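Local coordinates for Hia (Adhesin) (Haemophilus influenzae, PDB 3EMF), which forms a binding domain of a trimeric autotransporter adhesin that probably fastens the bacterium to host cells, at residues V5-L9 with T56-N62; F17-N22 with N40-A46; A34-L39 with K65-V69. One frame throughout, in Å; residues are numbered along the deposited sequence.

Contact 1 of 3, residues V5-L9 with T56-N62; sequences VTNKL and TAATVGN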
# COMPACT_ATOMS: atom_id res chain seq x y z
N VAL A 5 -21.07 -1.02 12.48
CA VAL A 5 -19.87 -0.59 13.19
C VAL A 5 -19.35 0.71 12.59
O VAL A 5 -19.22 0.84 11.37
CB VAL A 5 -18.75 -1.65 13.10
CG1 VAL A 5 -17.45 -1.12 13.68
CG2 VAL A 5 -19.18 -2.94 13.78
N THR A 6 -19.04 1.67 13.46
CA THR A 6 -18.51 2.95 13.02
C THR A 6 -17.35 3.39 13.92
O THR A 6 -17.18 2.88 15.02
CB THR A 6 -19.59 4.05 13.05
OG1 THR A 6 -19.94 4.35 14.42
CG2 THR A 6 -20.83 3.59 12.30
N ASN A 7 -16.54 4.32 13.42
CA ASN A 7 -15.57 5.00 14.28
C ASN A 7 -15.42 6.45 13.83
O ASN A 7 -16.09 6.87 12.89
CB ASN A 7 -14.23 4.23 14.36
CG ASN A 7 -13.53 4.12 13.03
OD1 ASN A 7 -13.58 5.04 12.21
ND2 ASN A 7 -12.85 2.99 12.80
N LYS A 8 -14.59 7.22 14.53
CA LYS A 8 -14.55 8.67 14.33
C LYS A 8 -13.41 9.13 13.41
O LYS A 8 -13.20 10.32 13.26
CB LYS A 8 -14.44 9.38 15.68
CG LYS A 8 -15.75 9.61 16.41
CD LYS A 8 -15.48 10.19 17.80
CE LYS A 8 -16.76 10.66 18.50
NZ LYS A 8 -16.47 11.46 19.74
N LEU A 9 -12.70 8.19 12.80
CA LEU A 9 -11.63 8.52 11.86
C LEU A 9 -12.09 9.42 10.71
O LEU A 9 -13.12 9.16 10.08
CB LEU A 9 -11.01 7.26 11.26
CG LEU A 9 -10.26 6.33 12.21
CD1 LEU A 9 -9.90 5.00 11.51
CD2 LEU A 9 -9.02 7.03 12.79
N THR A 56 -9.79 0.13 18.67
CA THR A 56 -11.07 0.51 18.10
C THR A 56 -11.28 -0.37 16.89
O THR A 56 -10.32 -0.68 16.17
CB THR A 56 -11.03 1.99 17.66
OG1 THR A 56 -10.68 2.81 18.79
CG2 THR A 56 -12.39 2.44 17.10
N ALA A 57 -12.52 -0.80 16.68
CA ALA A 57 -12.88 -1.56 15.49
C ALA A 57 -12.55 -0.77 14.23
O ALA A 57 -12.93 0.39 14.11
CB ALA A 57 -14.36 -1.90 15.51
N ALA A 58 -11.83 -1.40 13.31
CA ALA A 58 -11.66 -0.82 11.98
C ALA A 58 -12.88 -1.19 11.14
O ALA A 58 -13.48 -2.25 11.34
CB ALA A 58 -10.40 -1.32 11.33
N THR A 59 -13.28 -0.31 10.24
CA THR A 59 -14.43 -0.59 9.37
C THR A 59 -14.01 -0.82 7.93
O THR A 59 -12.90 -0.47 7.53
CB THR A 59 -15.44 0.56 9.39
OG1 THR A 59 -14.89 1.67 8.67
CG2 THR A 59 -15.75 0.97 10.83
N VAL A 60 -14.90 -1.41 7.14
CA VAL A 60 -14.64 -1.58 5.71
C VAL A 60 -14.51 -0.21 5.06
O VAL A 60 -13.69 -0.03 4.19
CB VAL A 60 -15.74 -2.43 5.04
CG1 VAL A 60 -15.50 -2.53 3.52
CG2 VAL A 60 -15.78 -3.83 5.69
N GLY A 61 -15.30 0.78 5.51
CA GLY A 61 -15.09 2.13 5.03
C GLY A 61 -13.66 2.63 5.24
O GLY A 61 -13.12 3.36 4.40
N ASN A 62 -13.05 2.25 6.35
CA ASN A 62 -11.67 2.61 6.62
C ASN A 62 -10.73 1.99 5.58
O ASN A 62 -9.82 2.65 5.08
CB ASN A 62 -11.22 2.14 8.01
CG ASN A 62 -11.93 2.85 9.16
OD1 ASN A 62 -12.43 3.98 9.04
ND2 ASN A 62 -11.94 2.18 10.32

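Contact 2 of 3, residues F17-N22 with N40-A46; sequences FNFTNN and NLNEKNA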
# COMPACT_ATOMS: atom_id res chain seq x y z
N PHE A 17 -10.58 19.34 10.76
CA PHE A 17 -9.27 18.97 11.26
C PHE A 17 -8.74 20.20 11.97
O PHE A 17 -8.89 21.32 11.46
CB PHE A 17 -8.35 18.59 10.10
CG PHE A 17 -6.90 18.42 10.49
CD1 PHE A 17 -6.41 17.18 10.83
CD2 PHE A 17 -6.03 19.50 10.47
CE1 PHE A 17 -5.07 17.01 11.17
CE2 PHE A 17 -4.70 19.34 10.80
CZ PHE A 17 -4.22 18.10 11.15
N ASN A 18 -8.14 20.01 13.14
CA ASN A 18 -7.69 21.16 13.92
C ASN A 18 -6.18 21.31 13.89
O ASN A 18 -5.44 20.51 14.49
CB ASN A 18 -8.16 21.04 15.37
CG ASN A 18 -7.62 22.16 16.24
OD1 ASN A 18 -6.42 22.42 16.27
ND2 ASN A 18 -8.51 22.82 16.96
N PHE A 19 -5.73 22.36 13.22
CA PHE A 19 -4.31 22.56 12.99
C PHE A 19 -3.48 22.72 14.27
O PHE A 19 -2.34 22.25 14.34
CB PHE A 19 -4.09 23.72 12.02
CG PHE A 19 -4.52 23.40 10.63
CD1 PHE A 19 -3.69 22.70 9.78
CD2 PHE A 19 -5.77 23.77 10.20
CE1 PHE A 19 -4.09 22.39 8.50
CE2 PHE A 19 -6.18 23.47 8.92
CZ PHE A 19 -5.34 22.78 8.07
N THR A 20 -4.07 23.35 15.28
CA THR A 20 -3.38 23.58 16.55
C THR A 20 -2.92 22.29 17.22
O THR A 20 -1.79 22.19 17.69
CB THR A 20 -4.28 24.35 17.54
OG1 THR A 20 -4.39 25.72 17.14
CG2 THR A 20 -3.68 24.30 18.94
N ASN A 21 -3.82 21.31 17.25
CA ASN A 21 -3.63 20.08 18.01
C ASN A 21 -2.74 19.05 17.32
O ASN A 21 -2.38 18.04 17.92
CB ASN A 21 -4.98 19.42 18.31
CG ASN A 21 -5.94 20.36 19.00
OD1 ASN A 21 -5.54 21.34 19.61
ND2 ASN A 21 -7.23 20.04 18.91
N ASN A 22 -2.42 19.29 16.06
CA ASN A 22 -1.69 18.30 15.27
C ASN A 22 -0.33 18.81 14.82
O ASN A 22 -0.05 20.00 14.92
CB ASN A 22 -2.53 17.86 14.08
CG ASN A 22 -3.75 17.06 14.50
OD1 ASN A 22 -3.63 15.87 14.79
ND2 ASN A 22 -4.90 17.71 14.57
N ASN A 40 -7.09 9.54 7.77
CA ASN A 40 -6.21 10.22 8.69
C ASN A 40 -6.06 9.39 9.96
O ASN A 40 -6.88 9.47 10.87
CB ASN A 40 -6.72 11.62 9.02
CG ASN A 40 -5.77 12.37 9.92
OD1 ASN A 40 -4.77 11.79 10.38
ND2 ASN A 40 -6.04 13.65 10.18
N LEU A 41 -5.02 8.57 10.02
CA LEU A 41 -4.87 7.67 11.15
C LEU A 41 -4.24 8.34 12.36
O LEU A 41 -4.38 7.86 13.48
CB LEU A 41 -4.05 6.43 10.73
CG LEU A 41 -4.82 5.39 9.91
CD1 LEU A 41 -3.89 4.27 9.47
CD2 LEU A 41 -5.99 4.83 10.72
N ASN A 42 -3.58 9.47 12.14
CA ASN A 42 -2.75 10.06 13.19
C ASN A 42 -3.31 11.35 13.80
O ASN A 42 -2.54 12.17 14.31
CB ASN A 42 -1.35 10.31 12.65
CG ASN A 42 -0.31 10.34 13.75
OD1 ASN A 42 0.64 11.12 13.70
ND2 ASN A 42 -0.49 9.50 14.77
N GLU A 43 -4.63 11.51 13.77
CA GLU A 43 -5.26 12.73 14.30
C GLU A 43 -5.29 12.77 15.84
O GLU A 43 -5.71 11.81 16.49
CB GLU A 43 -6.66 12.92 13.72
CG GLU A 43 -7.18 14.37 13.80
CD GLU A 43 -8.51 14.58 13.07
OE1 GLU A 43 -9.10 13.58 12.60
OE2 GLU A 43 -8.97 15.74 12.97
N LYS A 44 -4.87 13.90 16.39
CA LYS A 44 -4.73 14.05 17.84
C LYS A 44 -5.72 15.05 18.42
O LYS A 44 -6.32 15.84 17.68
CB LYS A 44 -3.30 14.48 18.17
CG LYS A 44 -2.31 13.35 18.05
CD LYS A 44 -0.90 13.86 17.94
CE LYS A 44 0.07 12.75 18.32
NZ LYS A 44 -0.34 11.47 17.70
N ASN A 45 -5.90 15.01 19.74
CA ASN A 45 -6.72 16.02 20.41
C ASN A 45 -5.86 17.07 21.11
O ASN A 45 -4.65 17.16 20.85
CB ASN A 45 -7.73 15.38 21.37
CG ASN A 45 -7.08 14.45 22.37
OD1 ASN A 45 -7.69 13.46 22.79
ND2 ASN A 45 -5.85 14.75 22.76
N ALA A 46 -6.47 17.87 21.97
CA ALA A 46 -5.71 18.88 22.72
C ALA A 46 -4.56 18.24 23.50
O ALA A 46 -3.49 18.84 23.67
CB ALA A 46 -6.62 19.65 23.65
O HOH W 1 -8.06 17.65 14.46
O HOH W 2 -8.26 17.74 17.15
O HOH W 3 -0.91 15.17 14.18

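Contact 3 of 3, residues A34-L39 with K65-V69; sequences AYKGLL and KLGWV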
# COMPACT_ATOMS: atom_id res chain seq x y z
N ALA A 34 -3.23 15.82 -3.01
CA ALA A 34 -2.70 14.47 -3.17
C ALA A 34 -3.16 13.50 -2.07
O ALA A 34 -3.36 12.30 -2.32
CB ALA A 34 -1.18 14.52 -3.22
N TYR A 35 -3.34 14.02 -0.86
CA TYR A 35 -3.74 13.18 0.27
C TYR A 35 -5.23 13.18 0.48
O TYR A 35 -5.74 12.44 1.33
CB TYR A 35 -3.05 13.64 1.56
CG TYR A 35 -1.58 13.33 1.58
CD1 TYR A 35 -1.07 12.25 2.30
CD2 TYR A 35 -0.69 14.10 0.84
CE1 TYR A 35 0.28 11.97 2.30
CE2 TYR A 35 0.65 13.82 0.82
CZ TYR A 35 1.14 12.77 1.55
OH TYR A 35 2.49 12.52 1.53
N LYS A 36 -5.94 14.02 -0.27
CA LYS A 36 -7.35 14.22 0.01
C LYS A 36 -8.12 12.92 -0.07
O LYS A 36 -8.11 12.25 -1.10
CB LYS A 36 -7.97 15.24 -0.98
CG LYS A 36 -9.44 15.49 -0.70
CD LYS A 36 -10.04 16.53 -1.69
CE LYS A 36 -11.54 16.68 -1.48
NZ LYS A 36 -12.27 17.19 -2.70
N GLY A 37 -8.83 12.58 1.00
CA GLY A 37 -9.63 11.37 1.00
C GLY A 37 -8.91 10.14 1.56
O GLY A 37 -9.53 9.11 1.78
N LEU A 38 -7.60 10.23 1.78
CA LEU A 38 -6.92 9.12 2.45
C LEU A 38 -7.25 9.20 3.94
O LEU A 38 -7.46 10.28 4.47
CB LEU A 38 -5.40 9.18 2.25
CG LEU A 38 -4.86 9.02 0.82
CD1 LEU A 38 -3.32 9.03 0.79
CD2 LEU A 38 -5.41 7.75 0.21
N LEU A 39 -7.27 8.05 4.60
CA LEU A 39 -7.61 7.97 6.01
C LEU A 39 -6.59 8.76 6.82
O LEU A 39 -5.38 8.67 6.59
CB LEU A 39 -7.63 6.50 6.47
CG LEU A 39 -8.45 6.14 7.71
CD1 LEU A 39 -9.91 6.56 7.52
CD2 LEU A 39 -8.35 4.63 7.99
N LYS A 65 -10.19 3.74 2.39
CA LYS A 65 -9.46 5.01 2.42
C LYS A 65 -7.97 4.82 2.69
O LYS A 65 -7.24 5.80 2.87
CB LYS A 65 -10.06 5.94 3.46
CG LYS A 65 -11.50 6.31 3.20
CD LYS A 65 -11.92 7.42 4.16
CE LYS A 65 -13.32 7.94 3.82
NZ LYS A 65 -14.34 6.85 3.87
N LEU A 66 -7.53 3.58 2.69
CA LEU A 66 -6.11 3.28 2.84
C LEU A 66 -5.34 3.52 1.54
O LEU A 66 -5.86 3.32 0.44
CB LEU A 66 -5.93 1.83 3.26
CG LEU A 66 -6.45 1.41 4.64
CD1 LEU A 66 -6.18 -0.09 4.81
CD2 LEU A 66 -5.79 2.20 5.74
N GLY A 67 -4.09 3.93 1.67
CA GLY A 67 -3.30 4.16 0.49
C GLY A 67 -2.02 4.88 0.79
O GLY A 67 -1.73 5.24 1.93
N TRP A 68 -1.21 5.05 -0.25
CA TRP A 68 -0.01 5.85 -0.14
C TRP A 68 0.04 6.77 -1.35
O TRP A 68 -0.65 6.54 -2.34
CB TRP A 68 1.25 4.94 -0.06
CG TRP A 68 1.34 3.87 -1.09
CD1 TRP A 68 0.70 2.65 -1.09
CD2 TRP A 68 2.14 3.90 -2.28
NE1 TRP A 68 1.06 1.93 -2.20
CE2 TRP A 68 1.95 2.67 -2.94
CE3 TRP A 68 3.01 4.84 -2.84
CZ2 TRP A 68 2.59 2.37 -4.15
CZ3 TRP A 68 3.64 4.53 -4.04
CH2 TRP A 68 3.43 3.31 -4.67
N VAL A 69 0.87 7.80 -1.27
CA VAL A 69 0.95 8.78 -2.34
C VAL A 69 2.14 8.52 -3.26
O VAL A 69 3.26 8.29 -2.82
CB VAL A 69 1.02 10.20 -1.77
CG1 VAL A 69 1.19 11.20 -2.88
CG2 VAL A 69 -0.25 10.51 -0.95

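Contact 1 of 3, residues V5-L9 with T56-N62
The carboxamides of Asn7 and Asn62 meet from opposite directions in one layer, their planes only 8° apart. CD1 of Leu9 lies over one face of the Asn62 amide, 3.8 Å from CG of Asn62. On the Asn7 amide, CG2 of Thr59 covers one face at the nitrogen end, 4.0 Å almost straight above ND2 of Asn7, while the carbonyl of Ala57 takes the edge: ND2 of Asn7 donates to O of Ala57 at 2.9 Å, with an angle of 154° at the hydrogen. The acceptor lies close to the Asn7 amide plane and the donor lies in the carbonyl plane, which, together with a weak bond from N of Leu9 to OD1 of Asn7, should hold the amide flat. With chi1 at 63°, CG of Asn7 is tucked between its own backbone N and carbonyl carbon, and the amide turns in towards 56-62.

Methyl groups make further contacts. CG1 of Val5 rests 3.7 Å from CB of Ala57, CG2 of Thr59 sits 3.5 Å from O of Val5, and CG2 of Thr56 lies 3.8 Å from CB of Asn7. While Thr59 turns its methyl to Val5, its hydroxyl OG1 accepts from N of Asn62 at 3.0 Å. Both segments touch the other subunits: Ala58 makes backbone hydrogen bonds to both, and Val60 of the third subunit packs on Asn7 and Leu9. Thr59 is thus the N-cap of the short helix 60-63, set in an interlocked trimer consistent with the trimeric autotransporter architecture.

Contact 2 of 3, residues F17-N22 with N40-A46
Asn22 and Lys44 make the direct link: N of Lys44 donates to OD1 of Asn22 at 2.8 Å, a fairly straight bond of 160° whose donor is tilted 17° from the carbonyl plane. A water that also contacts O of Asn42, weakly, donates to the same OD1, giving that oxygen two donors. Beside it, CB of Asn21 abuts O of Asn45 at 3.4 Å. At the other end of the contact the ring of Phe17 takes ND2 of Asn40 at its edge, 3.6 Å from CD1 of Phe17, while OE2 of Glu43 approaches obliquely.

Two further waters bridge the segments. One accepts from N of Asn18 and, weakly, from ND2 of Asn22, and donates to OE2 of Glu43 at 2.6 Å; the other accepts from ND2 of Asn21 and donates to O of Lys44 at 2.8 Å. The pattern is that of two chain segments joined through asparagine amides and ordered water, within the HiaBD2_N (GIN) part of the adhesin.

CG of Asn22 lies anti to the carbonyl carbon (chi1 -68°), which carries its amide to 40-46. ND2 of Asn22 donates to O of Asn18 at 2.9 Å; this oxygen lies close to the Asn22 amide plane, though the donor is tilted from the Asn18 carbonyl plane. Both ends of the amide are thus gripped. Asn18 shapes the loop through an Asx motif, OD1 of Asn18 accepting from N of Asn21. Across the contact, Asn40 forms an Asx turn with N of Asn42. Farther out, CD2 of Phe17 stands over the Phe19 ring, Phe17 leans on Asp26 and Gln30 of helix 24-30, and O of Leu41 accepts from Arg64 of the third subunit.

Contact 3 of 3, residues A34-L39 with K65-V69
Backbone polar contacts gather on one oxygen, O of Lys65. N of Leu39 donates to it at 2.8 Å with an angle of 158°, and CA of Leu38 adds a CA-H...O contact to the same oxygen at 3.4 Å. The donor side is set up by a type II turn from Tyr35 to Leu38, closed by N of Leu38 to O of Tyr35; Gly37 has the positive phi that this turn needs at its third residue.

The aromatic contact is a CH-pi interaction. CG2 of Val69 sits over the Tyr35 ring, 3.6 Å from its centroid and only 10° off the normal, so the methyl carbon sits over the middle of one face. In Val69, CG1 lies anti to the backbone N (chi1 176°), which leaves CG2 for the ring and turns CG1 to CB of Ala34.

Apolar packing makes up most of the remaining contact. CD1 of Leu38 touches CG2 of Val69 at 3.8 Å, so that methyl is held by ring and leucine together, and CD2 of Leu38 rests against Gly67. Leu39 lies alongside Leu66, both pointing the same way, with CD2 of Leu39 4.2 Å from CD2 of Leu66. The aliphatic part of Lys65 crosses Leu39, CD of Lys65 lying 4.0 Å from CD1 of Leu39.

Tyr35 OH bonds to Lys108 of the second subunit and Glu89 of the third. Trp68, facing away from 34-39, packs edge-to-face on Trp68 of both other subunits, in line with the Trp-ring domain name. Leu38 also touches Gln83 and Lys85 of strand 80-85, and Val69 continues the sheet of strand 67-74 into the third subunit as a parallel ladder.

Contact 3 is the buried one, near the centre of the chain, and joins the segment after helix 24-30 to the start of strand 67-74 through methyls, an aromatic face and a backbone bond. Contact 2 lies at the surface, 16 Å away between centres, and relies on amides and water. Contact 1 is intermediate: partly buried, it mixes a side-chain amide hydrogen bond with small methyls. Contacts 1 and 3 both lie at the subunit interface. Helix 60-63 of contact 1 runs on towards the strand of contact 3, and the two touch where Leu9 and Asn62 pack on Leu39. Leu9 likewise meets Asn40 and Leu41 of contact 2, which is nested within the loop that contact 1 closes.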